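Local coordinates for cation efflux system protein cusF (PDB 3E6Z), which serves as a periplasmic metallochaperone of the Cus efflux system, binding one copper per polypeptide and contributing to copper and silver resistance in Escherichia coli, at residues I24-D29 against D58-N63. The protein carries 1 engineered substitution. Numbering follows the deposited sequence. Where two conformers were deposited one is given.
Sequences ITIHHD and DKVAFN. With CU (copper (II) ion), chain B.
Strands 24-28 and 59-63 face each other across the interior of a small OB-fold beta-barrel, nearest at Ile26 and Val60, the strand axes crossing almost at right angles (95°) with 8.9 Å between them at closest approach. The sheet curls on itself so that side chains from two of its walls meet inside the barrel, Ile26 and Phe62 pointing at each other. The delta methyl of Ile26 sits over the centre of the Phe62 ring, CD1 lying 3.9 Å from the centroid and only 6° off the ring normal, a well-centred CH-pi contact. The other branch of Ile26, CG2, lies anti to the backbone N (chi1, measured to CG1, -56°) and sits by the CE1-CZ rim of the same ring, 3.8 Å from Phe62 CE1, while brushing Val60 CG2 more loosely at 4.4 Å. One isoleucine thus spans both partners. Phe43 meets the Phe62 ring edge-to-face, and Leu73 and Ala10 also pack on this side chain, so the ring is built into the barrel core. At the end of the strand the core adjoins the copper site, completed by Met39 and Met41. His28 CB touches the ring edge, 4.0 Å from Phe62 CZ, while its imidazole binds copper through NE2 at 2.0 Å. The other ring nitrogen, together with the copper bond, helps hold the imidazole's rotation: His28 ND1 donates to Asp29 O at 2.8 Å, from above the carbonyl plane.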
# COMPACT_ATOMS: atom_id res chain seq x y z
N ILE A 24 4.80 -3.95 -5.24
CA ILE A 24 3.58 -4.73 -4.98
C ILE A 24 2.46 -3.93 -5.62
O ILE A 24 2.20 -2.77 -5.26
CB ILE A 24 3.32 -4.87 -3.49
CG1 ILE A 24 4.52 -5.54 -2.78
CG2 ILE A 24 2.02 -5.80 -3.27
CD1 ILE A 24 4.36 -5.66 -1.38
N THR A 25 1.73 -4.56 -6.60
CA THR A 25 0.60 -3.95 -7.23
C THR A 25 -0.67 -4.36 -6.42
O THR A 25 -0.90 -5.59 -6.25
CB THR A 25 0.49 -4.39 -8.69
OG1 THR A 25 1.69 -3.98 -9.35
CG2 THR A 25 -0.66 -3.80 -9.42
N ILE A 26 -1.38 -3.38 -5.90
CA ILE A 26 -2.53 -3.60 -5.01
C ILE A 26 -3.72 -2.90 -5.55
O ILE A 26 -3.66 -1.69 -5.91
CB ILE A 26 -2.24 -3.09 -3.55
CG1 ILE A 26 -0.99 -3.77 -3.03
CG2 ILE A 26 -3.50 -3.32 -2.63
CD1 ILE A 26 -0.55 -3.24 -1.59
N HIS A 27 -4.89 -3.63 -5.57
CA HIS A 27 -6.13 -2.96 -5.89
C HIS A 27 -6.79 -2.61 -4.54
O HIS A 27 -7.24 -3.48 -3.76
CB HIS A 27 -7.03 -3.89 -6.72
CG HIS A 27 -8.27 -3.18 -7.16
ND1 HIS A 27 -8.19 -2.13 -8.02
CD2 HIS A 27 -9.59 -3.35 -6.80
CE1 HIS A 27 -9.43 -1.67 -8.19
NE2 HIS A 27 -10.28 -2.38 -7.46
N HIS A 28 -6.67 -1.31 -4.16
CA HIS A 28 -7.09 -0.87 -2.84
C HIS A 28 -8.60 -0.49 -2.80
O HIS A 28 -9.15 -0.06 -3.82
CB HIS A 28 -6.18 0.27 -2.30
CG HIS A 28 -6.32 1.61 -3.00
ND1 HIS A 28 -7.44 2.38 -2.93
CD2 HIS A 28 -5.41 2.38 -3.67
CE1 HIS A 28 -7.22 3.57 -3.54
NE2 HIS A 28 -5.97 3.62 -4.02
N ASP A 29 -9.16 -0.77 -1.64
CA ASP A 29 -10.54 -0.35 -1.30
C ASP A 29 -10.56 1.15 -1.21
O ASP A 29 -9.50 1.81 -1.14
CB ASP A 29 -10.92 -1.01 0.01
CG ASP A 29 -10.80 -2.52 -0.09
OD1 ASP A 29 -11.32 -3.10 -1.16
OD2 ASP A 29 -10.34 -3.12 0.85
N ASP A 58 -4.42 -12.12 -1.81
CA ASP A 58 -4.64 -11.92 -0.39
C ASP A 58 -5.29 -10.55 -0.16
O ASP A 58 -4.88 -9.49 -0.81
CB ASP A 58 -3.34 -11.89 0.40
CG ASP A 58 -2.73 -13.25 0.66
OD1 ASP A 58 -3.40 -14.30 0.44
OD2 ASP A 58 -1.52 -13.28 1.07
N LYS A 59 -6.34 -10.45 0.60
CA LYS A 59 -6.76 -9.17 1.15
C LYS A 59 -5.63 -8.78 2.16
O LYS A 59 -5.17 -9.57 2.90
CB LYS A 59 -8.09 -9.37 1.91
CG LYS A 59 -9.18 -9.95 1.20
CD LYS A 59 -10.51 -10.08 2.05
CE LYS A 59 -11.56 -10.68 1.17
NZ LYS A 59 -12.84 -10.81 1.80
N VAL A 60 -5.27 -7.50 2.20
CA VAL A 60 -4.21 -6.90 3.03
C VAL A 60 -4.65 -5.60 3.65
O VAL A 60 -5.49 -4.90 3.14
CB VAL A 60 -2.90 -6.71 2.20
CG1 VAL A 60 -2.23 -8.05 1.87
CG2 VAL A 60 -3.22 -5.91 0.92
N ALA A 61 -3.98 -5.32 4.79
CA ALA A 61 -4.01 -3.99 5.44
C ALA A 61 -2.56 -3.45 5.34
O ALA A 61 -1.61 -4.14 5.59
CB ALA A 61 -4.37 -4.19 6.92
N PHE A 62 -2.45 -2.16 4.93
CA PHE A 62 -1.14 -1.66 4.70
C PHE A 62 -1.20 -0.18 4.94
O PHE A 62 -2.20 0.49 4.97
CB PHE A 62 -0.60 -2.02 3.27
CG PHE A 62 -1.44 -1.49 2.17
CD1 PHE A 62 -2.68 -2.11 1.75
CD2 PHE A 62 -1.02 -0.33 1.41
CE1 PHE A 62 -3.41 -1.58 0.73
CE2 PHE A 62 -1.73 0.13 0.37
CZ PHE A 62 -2.94 -0.48 -0.04
N ASN A 63 0.04 0.32 5.15
CA ASN A 63 0.21 1.77 5.46
C ASN A 63 1.34 2.24 4.54
O ASN A 63 2.32 1.52 4.33
CB ASN A 63 0.63 2.02 6.91
CG ASN A 63 -0.53 1.73 7.82
OD1 ASN A 63 -1.46 2.54 7.92
ND2 ASN A 63 -0.64 0.47 8.29
CU CU B . -5.25 5.21 -4.95